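Side-chain contacts in Lys-gingipain catalytic subunit (Porphyromonas gingivalis, PDB 6I9A), which cleaves proteins after lysine as a secreted cysteine proteinase of the periodontal pathogen, with hemoglobin, collagen and immunoglobulins among its substrates: residues Val167-Ile172 against Tyr192-Tyr197; Asn212-Gly217 against Ser283-Asp288; Thr220-Pro225 against Cys249-Phe254. One frame throughout, in Å; residues are numbered along the deposited sequence.

Interaction 1: residues Val167-Ile172 against Tyr192-Tyr197; sequences VGQPTI and YLKAPY
Q169, on the helix 163-178, reaches over to the loop L193-K194 that follows the strand 188-192. Its CG lies beside the backbone N (chi1 -67°), and from there the chain runs extended across that of L193 at about a right angle. The methylene and amide parts touch different things: CG sits 3.1 Å from L193 O, whereas OE1 is 3.8 Å from L193 CB. At the other corner of the amide, NE2 has K194 CB beside it at 3.9 Å; the extended lysine chain passes the amide, with CD still near NE2. Although Q169 NE2 is 3.4 Å from L193 O, the angle is too poor for a hydrogen bond. The amide of N164 does the linking instead: its OD1 takes a hydrogen bond from Q169 NE2 and its ND2 gives one to L193 O. P170 follows, and the helix kinks where its ring nitrogen can give no bond to the turn before. T171 OG1 donates to V167 O (2.8 Å) from above the carbonyl plane, T171 N reaching it from the opposite face. I172 closes the contact with a purely apolar touch. Its CG2, anti to the backbone N, meets L193 CD2 at 3.8 Å, and the two side chains run antiparallel where they touch; I172 also rests on L155 and A157 of the strand 152-157. L193 is therefore met by hydrocarbon at its methyl end and by a polar amide nearer its backbone, so that the loop is joined to the helix directly by van der Waals packing, while N164 makes a polar bridge between them.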
loop_
_atom_site.group_PDB
_atom_site.type_symbol
_atom_site.label_atom_id
_atom_site.label_comp_id
_atom_site.label_asym_id
_atom_site.label_seq_id
_atom_site.Cartn_x
_atom_site.Cartn_y
_atom_site.Cartn_z
ATOM N N VAL A 167 -9.685 24.063 2.715
ATOM C CA VAL A 167 -9.431 22.737 2.135
ATOM C C VAL A 167 -9.276 21.651 3.203
ATOM O O VAL A 167 -9.793 20.569 3.012
ATOM C CB VAL A 167 -8.152 22.800 1.274
ATOM C CG1 VAL A 167 -7.570 21.411 0.990
ATOM C CG2 VAL A 167 -8.452 23.508 -0.055
ATOM N N GLY A 168 -8.536 21.915 4.287
ATOM C CA GLY A 168 -8.282 20.834 5.250
ATOM C C GLY A 168 -9.558 20.282 5.848
ATOM O O GLY A 168 -9.815 19.054 5.852
ATOM N N GLN A 169 -10.405 21.195 6.368
ATOM C CA GLN A 169 -11.650 20.724 6.981
ATOM C C GLN A 169 -12.608 20.066 5.962
ATOM O O GLN A 169 -13.099 18.973 6.203
ATOM C CB GLN A 169 -12.336 21.832 7.739
ATOM C CG GLN A 169 -11.562 22.300 8.979
ATOM C CD GLN A 169 -12.410 23.176 9.846
ATOM O OE1 GLN A 169 -13.591 22.861 10.084
ATOM N NE2 GLN A 169 -11.825 24.253 10.309
ATOM N N PRO A 170 -12.814 20.668 4.775
ATOM C CA PRO A 170 -13.672 19.980 3.787
ATOM C C PRO A 170 -13.150 18.589 3.431
ATOM O O PRO A 170 -13.937 17.673 3.224
ATOM C CB PRO A 170 -13.694 20.949 2.572
ATOM C CG PRO A 170 -13.446 22.317 3.212
ATOM C CD PRO A 170 -12.522 22.072 4.368
ATOM N N THR A 171 -11.804 18.426 3.352
ATOM C CA THR A 171 -11.237 17.093 3.037
ATOM C C THR A 171 -11.654 16.070 4.098
ATOM O O THR A 171 -12.219 15.006 3.770
ATOM C CB THR A 171 -9.721 17.167 3.000
ATOM O OG1 THR A 171 -9.282 18.027 1.933
ATOM C CG2 THR A 171 -9.103 15.779 2.769
ATOM N N ILE A 172 -11.367 16.384 5.374
ATOM C CA ILE A 172 -11.634 15.393 6.433
ATOM C C ILE A 172 -13.138 15.198 6.603
ATOM O O ILE A 172 -13.594 14.061 6.807
ATOM C CB ILE A 172 -10.946 15.879 7.736
ATOM C CG1 ILE A 172 -9.419 15.959 7.581
ATOM C CG2 ILE A 172 -11.356 14.996 8.942
ATOM C CD1 ILE A 172 -8.727 14.741 7.104
ATOM N N TYR A 192 -9.671 15.894 14.297
ATOM C CA TYR A 192 -9.302 17.224 14.763
ATOM C C TYR A 192 -9.327 18.132 13.553
ATOM O O TYR A 192 -8.481 18.007 12.645
ATOM C CB TYR A 192 -7.919 17.160 15.391
ATOM C CG TYR A 192 -7.924 16.319 16.640
ATOM C CD1 TYR A 192 -7.883 14.922 16.565
ATOM C CD2 TYR A 192 -8.084 16.906 17.906
ATOM C CE1 TYR A 192 -7.994 14.131 17.706
ATOM C CE2 TYR A 192 -8.182 16.120 19.054
ATOM C CZ TYR A 192 -8.115 14.733 18.953
ATOM O OH TYR A 192 -8.224 13.946 20.076
ATOM N N LEU A 193 -10.310 19.004 13.500
ATOM C CA LEU A 193 -10.535 19.867 12.350
ATOM C C LEU A 193 -9.843 21.180 12.443
ATOM O O LEU A 193 -9.668 21.847 11.425
ATOM C CB LEU A 193 -12.057 20.100 12.204
ATOM C CG LEU A 193 -12.879 18.827 11.840
ATOM C CD1 LEU A 193 -14.392 19.062 11.974
ATOM C CD2 LEU A 193 -12.469 18.262 10.448
ATOM N N LYS A 194 -9.500 21.590 13.652
ATOM C CA LYS A 194 -8.898 22.899 13.925
ATOM C C LYS A 194 -8.418 22.887 15.359
ATOM O O LYS A 194 -8.696 21.929 16.106
ATOM C CB LYS A 194 -9.910 24.057 13.714
ATOM C CG LYS A 194 -11.145 23.915 14.596
ATOM C CD LYS A 194 -12.165 25.042 14.278
ATOM C CE LYS A 194 -13.419 24.871 15.096
ATOM N NZ LYS A 194 -14.306 26.062 14.967
ATOM N N ALA A 195 -7.678 23.905 15.742
ATOM C CA ALA A 195 -7.185 24.024 17.111
ATOM C C ALA A 195 -8.359 24.173 18.087
ATOM O O ALA A 195 -9.418 24.697 17.728
ATOM C CB ALA A 195 -6.262 25.237 17.197
ATOM N N PRO A 196 -8.232 23.607 19.314
ATOM C CA PRO A 196 -7.033 22.952 19.855
ATOM C C PRO A 196 -6.840 21.528 19.354
ATOM O O PRO A 196 -7.779 20.726 19.264
ATOM C CB PRO A 196 -7.291 22.957 21.369
ATOM C CG PRO A 196 -8.774 22.850 21.471
ATOM C CD PRO A 196 -9.300 23.722 20.344
ATOM N N TYR A 197 -5.595 21.228 19.048
ATOM C CA TYR A 197 -5.192 19.875 18.628
ATOM C C TYR A 197 -4.717 19.002 19.773
ATOM O O TYR A 197 -4.328 17.845 19.549
ATOM C CB TYR A 197 -4.074 19.985 17.589
ATOM C CG TYR A 197 -4.530 20.619 16.293
ATOM C CD1 TYR A 197 -5.328 19.909 15.393
ATOM C CD2 TYR A 197 -4.176 21.923 15.973
ATOM C CE1 TYR A 197 -5.735 20.468 14.185
ATOM C CE2 TYR A 197 -4.556 22.494 14.755
ATOM C CZ TYR A 197 -5.352 21.760 13.876
ATOM O OH TYR A 197 -5.727 22.354 12.696
#

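Interaction 2: residues Asn212-Gly217 against Ser283-Asp288; sequences NYTAHG and SYWGED. With H8E (benzyl-N-[(2S)-1-[[(3S)-7-amino-1-(benzylamino)-1,2-dioxoheptan-3-yl]amino]-5-(2-methyl-2-phenylhydrazinyl)-1,5-dioxopentan-2-yl]carbamate), chain I.
W285 packs its indole against the chain A215-H216: CH2 stands 3.7 Å from A215 CA, and CZ2 is 4.2 Å from H216 CD2. With CG beside the backbone N (chi1 -78°), the ring lies over the inhibitor's lysine-like chain, whose CAY rests 3.4 Å above one indole face, toward the rim. At the chain's end, still over the benzo part of the indole, the amine NAB gives hydrogen bonds to T214 OG1 and D288 OD2, each 2.9 Å away, one from either segment; N247 O also accepts a bond from the inhibitor. The amine is probably charged and matched by the D288 carboxylate. Backbone atoms grip the rest: G217 N donates to OAG (2.7 Å), W285 N to the carbamate oxygen OAD (3.0 Å), and S283 O and G217 O accept from NBG and NBE. H216 packs CB against the benzyl carbon CAR. Behind them, S283 OG donates to D288 OD2 from above the carboxylate plane, D288 OD1 pairs with Y353 and Y357, and H216 NE2 is bonded to D160. An indole wall and an end carboxylate beside H216, the likely catalytic histidine, mark the S1 site of a lysine-specific peptidase.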
loop_
_atom_site.group_PDB
_atom_site.type_symbol
_atom_site.label_atom_id
_atom_site.label_comp_id
_atom_site.label_asym_id
_atom_site.label_seq_id
_atom_site.Cartn_x
_atom_site.Cartn_y
_atom_site.Cartn_z
ATOM N N ASN A 212 -4.602 9.898 8.947
ATOM C CA ASN A 212 -4.377 10.782 7.784
ATOM C C ASN A 212 -4.301 12.213 8.291
ATOM O O ASN A 212 -5.205 12.691 8.992
ATOM C CB ASN A 212 -5.531 10.623 6.808
ATOM C CG ASN A 212 -5.471 11.370 5.489
ATOM O OD1 ASN A 212 -6.509 11.499 4.845
ATOM N ND2 ASN A 212 -4.294 11.817 5.048
ATOM N N TYR A 213 -3.188 12.869 7.960
ATOM C CA TYR A 213 -2.897 14.252 8.300
ATOM C C TYR A 213 -2.815 15.034 6.993
ATOM O O TYR A 213 -2.087 14.646 6.071
ATOM C CB TYR A 213 -1.546 14.290 9.051
ATOM C CG TYR A 213 -0.973 15.672 9.258
ATOM C CD1 TYR A 213 -0.141 16.246 8.300
ATOM C CD2 TYR A 213 -1.180 16.366 10.443
ATOM C CE1 TYR A 213 0.472 17.474 8.510
ATOM C CE2 TYR A 213 -0.572 17.606 10.667
ATOM C CZ TYR A 213 0.258 18.151 9.696
ATOM O OH TYR A 213 0.837 19.393 9.922
ATOM N N THR A 214 -3.511 16.175 6.914
ATOM C CA THR A 214 -3.399 17.095 5.782
ATOM C C THR A 214 -3.152 18.497 6.330
ATOM O O THR A 214 -4.000 19.060 7.064
ATOM C CB THR A 214 -4.624 17.024 4.874
ATOM O OG1 THR A 214 -4.410 18.049 3.863
ATOM C CG2 THR A 214 -5.978 17.279 5.548
ATOM N N ALA A 215 -1.974 19.037 6.041
ATOM C CA ALA A 215 -1.474 20.387 6.407
ATOM C C ALA A 215 0.041 20.400 6.193
ATOM O O ALA A 215 0.481 19.795 5.224
ATOM C CB ALA A 215 -1.858 20.825 7.830
ATOM N N HIS A 216 0.834 21.089 7.020
ATOM C CA HIS A 216 2.275 21.276 6.740
ATOM C C HIS A 216 3.111 20.096 7.157
ATOM O O HIS A 216 2.920 19.545 8.258
ATOM C CB HIS A 216 2.798 22.531 7.436
ATOM C CG HIS A 216 2.001 23.764 7.180
ATOM N ND1 HIS A 216 1.832 24.707 8.173
ATOM C CD2 HIS A 216 1.297 24.155 6.106
ATOM C CE1 HIS A 216 1.070 25.657 7.664
ATOM N NE2 HIS A 216 0.753 25.396 6.423
ATOM N N GLY A 217 4.098 19.774 6.345
ATOM C CA GLY A 217 5.069 18.735 6.643
ATOM C C GLY A 217 6.492 19.204 6.541
ATOM O O GLY A 217 6.806 20.119 5.769
ATOM N N SER A 283 4.197 19.066 -1.279
ATOM C CA SER A 283 2.885 18.796 -1.859
ATOM C C SER A 283 2.126 20.114 -1.916
ATOM O O SER A 283 2.611 21.117 -1.368
ATOM C CB SER A 283 2.108 17.691 -1.132
ATOM O OG SER A 283 1.604 18.174 0.104
ATOM N N TYR A 284 0.970 20.129 -2.588
ATOM C CA TYR A 284 0.259 21.387 -2.795
ATOM C C TYR A 284 -1.159 21.275 -2.349
ATOM O O TYR A 284 -1.802 20.225 -2.458
ATOM C CB TYR A 284 0.308 21.784 -4.296
ATOM C CG TYR A 284 1.676 22.291 -4.670
ATOM C CD1 TYR A 284 2.737 21.413 -4.910
ATOM C CD2 TYR A 284 1.937 23.659 -4.709
ATOM C CE1 TYR A 284 4.022 21.893 -5.129
ATOM C CE2 TYR A 284 3.217 24.150 -4.938
ATOM C CZ TYR A 284 4.241 23.269 -5.180
ATOM O OH TYR A 284 5.469 23.829 -5.454
ATOM N N TRP A 285 -1.689 22.404 -1.842
ATOM C CA TRP A 285 -3.047 22.371 -1.299
ATOM C C TRP A 285 -4.078 21.953 -2.322
ATOM O O TRP A 285 -5.003 21.201 -1.982
ATOM C CB TRP A 285 -3.386 23.753 -0.716
ATOM C CG TRP A 285 -2.768 24.008 0.630
ATOM C CD1 TRP A 285 -1.648 24.740 0.890
ATOM C CD2 TRP A 285 -3.200 23.467 1.901
ATOM N NE1 TRP A 285 -1.370 24.725 2.247
ATOM C CE2 TRP A 285 -2.299 23.954 2.881
ATOM C CE3 TRP A 285 -4.266 22.640 2.302
ATOM C CZ2 TRP A 285 -2.433 23.656 4.229
ATOM C CZ3 TRP A 285 -4.409 22.354 3.655
ATOM C CH2 TRP A 285 -3.487 22.849 4.594
ATOM N N GLY A 286 -4.020 22.484 -3.551
ATOM C CA GLY A 286 -5.060 22.144 -4.524
ATOM C C GLY A 286 -5.041 20.696 -4.953
ATOM O O GLY A 286 -6.009 19.959 -4.789
ATOM N N GLU A 287 -3.874 20.231 -5.456
ATOM C CA GLU A 287 -3.780 18.826 -5.883
ATOM C C GLU A 287 -4.035 17.885 -4.710
ATOM O O GLU A 287 -4.665 16.865 -4.942
ATOM C CB GLU A 287 -2.449 18.501 -6.532
ATOM C CG GLU A 287 -2.358 18.777 -8.028
ATOM C CD GLU A 287 -2.101 20.208 -8.446
ATOM O OE1 GLU A 287 -2.222 21.133 -7.606
ATOM O OE2 GLU A 287 -1.756 20.394 -9.649
ATOM N N ASP A 288 -3.570 18.204 -3.479
ATOM C CA ASP A 288 -3.859 17.271 -2.379
ATOM C C ASP A 288 -5.355 17.211 -2.086
ATOM O O ASP A 288 -5.870 16.182 -1.627
ATOM C CB ASP A 288 -3.117 17.653 -1.102
ATOM C CG ASP A 288 -1.704 17.132 -0.952
ATOM O OD1 ASP A 288 -1.203 16.429 -1.890
ATOM O OD2 ASP A 288 -1.124 17.362 0.118
HETATM C CAQ H8E I . 7.714 22.896 7.148
HETATM C CAK H8E I . 7.835 22.919 8.553
HETATM C CAH H8E I . 6.921 23.644 9.319
HETATM C CAL H8E I . 5.893 24.368 8.723
HETATM C CAR H8E I . 5.812 24.341 7.339
HETATM C CBO H8E I . 6.665 23.597 6.536
HETATM C CBA H8E I . 6.518 23.678 5.135
HETATM N NBE H8E I . 5.553 22.704 4.598
HETATM C CBL H8E I . 4.781 22.957 3.505
HETATM O OAE H8E I . 4.764 24.071 2.967
HETATM C CBN H8E I . 3.935 21.792 2.999
HETATM O OAG H8E I . 3.758 20.880 3.864
HETATM C CBS H8E I . 2.652 22.287 2.260
HETATM C CBB H8E I . 1.556 21.218 2.172
HETATM C CAY H8E I . 0.258 21.745 1.555
HETATM C CAX H8E I . -0.772 20.664 1.209
HETATM C CAW H8E I . -1.427 20.073 2.451
HETATM N NAB H8E I . -2.440 19.058 2.032
HETATM N NBG H8E I . 2.927 22.830 0.924
HETATM C C H8E I . 2.666 24.069 0.508
HETATM O O H8E I . 2.199 24.970 1.193
HETATM C CA H8E I . 3.189 24.342 -0.896
HETATM N N H8E I . 2.488 25.444 -1.549
HETATM C CBK H8E I . 1.188 25.358 -1.928
HETATM O OAD H8E I . 0.521 24.364 -1.607
HETATM O OBI H8E I . 0.745 26.352 -2.601
HETATM C CBD H8E I . -0.681 26.387 -2.975
HETATM C CBP H8E I . -1.053 27.695 -3.513
HETATM C CAS H8E I . -1.135 27.933 -4.886
HETATM C CAM H8E I . -1.516 29.195 -5.435
HETATM C CAI H8E I . -1.736 30.225 -4.503
HETATM C CAN H8E I . -1.586 30.001 -3.143
HETATM C CAT H8E I . -1.253 28.758 -2.632
HETATM C CB H8E I . 4.687 24.678 -0.826
HETATM C CG H8E I . 4.997 25.923 0.047
HETATM C CD H8E I . 6.455 25.993 0.391
HETATM O OE1 H8E I . 7.263 26.480 -0.401
HETATM N NE2 H8E I . 6.740 25.418 1.574
HETATM N NBT H8E I . 8.057 25.226 2.020
HETATM C CAA H8E I . 8.386 23.786 2.203
HETATM C CBQ H8E I . 8.538 26.237 2.907
HETATM C CAU H8E I . 9.539 25.977 3.856
HETATM C CAO H8E I . 10.025 27.001 4.664
HETATM C CAJ H8E I . 9.514 28.286 4.545
HETATM C CAP H8E I . 8.495 28.553 3.641
HETATM C CAV H8E I . 8.022 27.536 2.809
#

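Interaction 3: residues Thr220-Pro225 against Cys249-Phe254. With CA (calcium ion), chain H; H8E (benzyl-N-[(2S)-1-[[(3S)-7-amino-1-(benzylamino)-1,2-dioxoheptan-3-yl]amino]-5-(2-methyl-2-phenylhydrazinyl)-1,5-dioxopentan-2-yl]carbamate), chain I.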
loop_
_atom_site.group_PDB
_atom_site.type_symbol
_atom_site.label_atom_id
_atom_site.label_comp_id
_atom_site.label_asym_id
_atom_site.label_seq_id
_atom_site.Cartn_x
_atom_site.Cartn_y
_atom_site.Cartn_z
ATOM N N THR A 220 10.980 15.393 8.649
ATOM C CA THR A 220 10.966 14.537 9.839
ATOM C C THR A 220 9.757 14.761 10.720
ATOM O O THR A 220 9.765 14.339 11.888
ATOM C CB THR A 220 12.276 14.743 10.648
ATOM O OG1 THR A 220 12.374 16.126 11.010
ATOM C CG2 THR A 220 13.497 14.294 9.885
ATOM N N ALA A 221 8.683 15.382 10.195
ATOM C CA ALA A 221 7.531 15.639 11.039
ATOM C C ALA A 221 6.292 15.932 10.245
ATOM O O ALA A 221 6.324 16.553 9.173
ATOM C CB ALA A 221 7.782 16.850 11.980
ATOM N N TRP A 222 5.149 15.609 10.856
ATOM C CA TRP A 222 3.882 16.290 10.596
ATOM C C TRP A 222 4.017 17.565 11.438
ATOM O O TRP A 222 4.243 17.481 12.650
ATOM C CB TRP A 222 2.673 15.441 10.992
ATOM C CG TRP A 222 2.484 14.250 10.113
ATOM C CD1 TRP A 222 3.039 14.019 8.884
ATOM C CD2 TRP A 222 1.545 13.200 10.332
ATOM N NE1 TRP A 222 2.521 12.867 8.346
ATOM C CE2 TRP A 222 1.602 12.340 9.219
ATOM C CE3 TRP A 222 0.673 12.877 11.393
ATOM C CZ2 TRP A 222 0.749 11.228 9.072
ATOM C CZ3 TRP A 222 -0.123 11.737 11.275
ATOM C CH2 TRP A 222 -0.074 10.921 10.129
ATOM N N ALA A 223 3.962 18.750 10.834
ATOM C CA ALA A 223 4.473 19.932 11.521
ATOM C C ALA A 223 3.536 20.586 12.526
ATOM O O ALA A 223 4.040 21.174 13.506
ATOM C CB ALA A 223 4.929 20.968 10.506
ATOM N N ASP A 224 2.231 20.571 12.290
ATOM C CA ASP A 224 1.334 21.293 13.233
ATOM C C ASP A 224 -0.101 20.811 13.028
ATOM O O ASP A 224 -0.734 21.163 12.019
ATOM C CB ASP A 224 1.408 22.812 12.978
ATOM C CG ASP A 224 0.673 23.621 14.013
ATOM O OD1 ASP A 224 -0.062 23.040 14.805
ATOM O OD2 ASP A 224 0.806 24.881 13.993
ATOM N N PRO A 225 -0.625 19.987 13.931
ATOM C CA PRO A 225 -0.017 19.603 15.212
ATOM C C PRO A 225 1.233 18.753 15.013
ATOM O O PRO A 225 1.296 17.900 14.117
ATOM C CB PRO A 225 -1.125 18.815 15.911
ATOM C CG PRO A 225 -2.030 18.326 14.789
ATOM C CD PRO A 225 -1.995 19.479 13.814
ATOM N N CYS A 249 3.999 18.352 2.735
ATOM C CA CYS A 249 5.337 18.361 2.151
ATOM C C CYS A 249 6.262 17.333 2.764
ATOM O O CYS A 249 6.182 17.065 3.968
ATOM C CB CYS A 249 5.972 19.747 2.368
ATOM S SG CYS A 249 5.092 21.105 1.514
ATOM N N ILE A 250 7.135 16.791 1.917
ATOM C CA ILE A 250 8.476 16.223 2.104
ATOM C C ILE A 250 8.647 15.144 3.197
ATOM O O ILE A 250 9.800 14.699 3.350
ATOM C CB ILE A 250 9.544 17.347 2.271
ATOM C CG1 ILE A 250 9.326 18.209 3.531
ATOM C CG2 ILE A 250 9.562 18.216 0.991
ATOM C CD1 ILE A 250 10.408 19.326 3.699
ATOM N N THR A 251 7.577 14.634 3.829
ATOM C CA THR A 251 7.776 13.587 4.832
ATOM C C THR A 251 8.266 12.270 4.257
ATOM O O THR A 251 8.733 11.432 5.052
ATOM C CB THR A 251 6.482 13.327 5.569
ATOM O OG1 THR A 251 5.481 12.800 4.688
ATOM C CG2 THR A 251 5.964 14.527 6.357
ATOM N N ALA A 252 8.176 12.073 2.928
ATOM C CA ALA A 252 8.670 10.845 2.294
ATOM C C ALA A 252 9.898 11.169 1.480
ATOM O O ALA A 252 10.212 10.452 0.530
ATOM C CB ALA A 252 7.570 10.205 1.452
ATOM N N GLN A 253 10.678 12.188 1.860
ATOM C CA GLN A 253 11.936 12.529 1.116
ATOM C C GLN A 253 13.026 11.583 1.623
ATOM O O GLN A 253 13.839 11.906 2.494
ATOM C CB GLN A 253 12.282 13.992 1.352
ATOM C CG GLN A 253 13.282 14.476 0.278
ATOM C CD GLN A 253 13.554 15.942 0.413
ATOM O OE1 GLN A 253 14.665 16.367 0.832
ATOM N NE2 GLN A 253 12.579 16.741 0.049
ATOM N N PHE A 254 13.053 10.397 1.010
ATOM C CA PHE A 254 13.787 9.280 1.583
ATOM C C PHE A 254 15.264 9.253 1.246
ATOM O O PHE A 254 15.959 8.317 1.684
ATOM C CB PHE A 254 13.092 7.936 1.224
ATOM C CG PHE A 254 12.938 7.712 -0.257
ATOM C CD1 PHE A 254 11.742 8.023 -0.905
ATOM C CD2 PHE A 254 13.966 7.158 -0.992
ATOM C CE1 PHE A 254 11.610 7.831 -2.286
ATOM C CE2 PHE A 254 13.851 6.984 -2.375
ATOM C CZ PHE A 254 12.663 7.291 -3.021
HETATM CA CA CA H . 16.745 7.295 3.655
HETATM C CAQ H8E I . 7.714 22.896 7.148
HETATM C CAK H8E I . 7.835 22.919 8.553
HETATM C CAH H8E I . 6.921 23.644 9.319
HETATM C CAL H8E I . 5.893 24.368 8.723
HETATM C CAR H8E I . 5.812 24.341 7.339
HETATM C CBO H8E I . 6.665 23.597 6.536
HETATM C CBA H8E I . 6.518 23.678 5.135
HETATM N NBE H8E I . 5.553 22.704 4.598
HETATM C CBL H8E I . 4.781 22.957 3.505
HETATM O OAE H8E I . 4.764 24.071 2.967
HETATM C CBN H8E I . 3.935 21.792 2.999
HETATM O OAG H8E I . 3.758 20.880 3.864
HETATM C CBS H8E I . 2.652 22.287 2.260
HETATM C CBB H8E I . 1.556 21.218 2.172
HETATM C CAY H8E I . 0.258 21.745 1.555
HETATM C CAX H8E I . -0.772 20.664 1.209
HETATM C CAW H8E I . -1.427 20.073 2.451
HETATM N NAB H8E I . -2.440 19.058 2.032
HETATM N NBG H8E I . 2.927 22.830 0.924
HETATM C C H8E I . 2.666 24.069 0.508
HETATM O O H8E I . 2.199 24.970 1.193
HETATM C CA H8E I . 3.189 24.342 -0.896
HETATM N N H8E I . 2.488 25.444 -1.549
HETATM C CBK H8E I . 1.188 25.358 -1.928
HETATM O OAD H8E I . 0.521 24.364 -1.607
HETATM O OBI H8E I . 0.745 26.352 -2.601
HETATM C CBD H8E I . -0.681 26.387 -2.975
HETATM C CBP H8E I . -1.053 27.695 -3.513
HETATM C CAS H8E I . -1.135 27.933 -4.886
HETATM C CAM H8E I . -1.516 29.195 -5.435
HETATM C CAI H8E I . -1.736 30.225 -4.503
HETATM C CAN H8E I . -1.586 30.001 -3.143
HETATM C CAT H8E I . -1.253 28.758 -2.632
HETATM C CB H8E I . 4.687 24.678 -0.826
HETATM C CG H8E I . 4.997 25.923 0.047
HETATM C CD H8E I . 6.455 25.993 0.391
HETATM O OE1 H8E I . 7.263 26.480 -0.401
HETATM N NE2 H8E I . 6.740 25.418 1.574
HETATM N NBT H8E I . 8.057 25.226 2.020
HETATM C CAA H8E I . 8.386 23.786 2.203
HETATM C CBQ H8E I . 8.538 26.237 2.907
HETATM C CAU H8E I . 9.539 25.977 3.856
HETATM C CAO H8E I . 10.025 27.001 4.664
HETATM C CAJ H8E I . 9.514 28.286 4.545
HETATM C CAP H8E I . 8.495 28.553 3.641
HETATM C CAV H8E I . 8.022 27.536 2.809
HETATM O O HOH W 1 18.874 7.798 2.594
HETATM O O HOH W 2 16.664 9.671 4.245
HETATM O O HOH W 3 17.840 7.447 5.745
#
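T251 carries the meeting of the two segments through its methyl group, two residues after the catalytic nucleophile C249. The cysteine itself faces the inhibitor: with SG beside its backbone N (chi1 -64°), the sulfur is covalently bound to CBN of H8E at 2.0 Å. The former ketone carbon is thus captured, consistent with a hemithioketal. C249 N donates to the attached oxygen OAG at 2.8 Å (N-H...acceptor angle 155°), together with G217 N, consistent with an oxyanion hole. From the segment 220-225, A223 CB approaches the inhibitor too, standing 3.5 Å from CAH on its benzylamide ring. I250 then opens a type I beta turn, closed by Q253 N on I250 O. Within this turn T251 points its CG2 at the strand 221-223, where it meets A221 O at 3.5 Å and, 3.9 Å away, W222 CD1 at the indole edge, near the ring plane. Its chi1 of 65° leaves OG1 on another side, bonded to Y276 OH; the same hydroxyl pairs with W222 NE1, so one tyrosine ties both side chains polarly while the methyl packs on the carbonyl oxygen and the indole edge. Stacking with F261 and Y213 further fixes the indole. A nucleophilic cysteine in the loop after a central parallel strand, here 242-247, is the hallmark of the caspase-like fold of clan CD, to which family C25 belongs. Further along, Q253 is the centre of an inverse gamma turn and its NE2 bonds to S280 O. F254 turns its carbonyl to a calcium ion, with O at 2.4 Å from the metal; three waters and the carboxylates of D85 and E263 are further ligands, and the F254 ring packs edge-to-face with H358.

How the interactions relate
Interactions 2 and 3 both touch the inhibitor; interaction 1 stands behind, its I172 side chain about 9 Å from it. The centres of interactions 2 and 3 are about 10 Å apart. H216, the inferred proton donor, lies in interaction 2 and the nucleophile C249 in interaction 3, their side chains about 7 Å apart. The two also join directly, H216 O lying 2.9 Å from A223 N and Y213 CB 3.5 Å from W222 CD2. In the chain, interaction 3 is nested within the loop that interaction 2 closes. Interaction 1 comes earlier, yet borders the pocket wall: V167 CG1 packs at the W285 indole edge, 3.8 Å from CE3. Its Y197 CB meets P225 CB of interaction 3 at 3.6 Å.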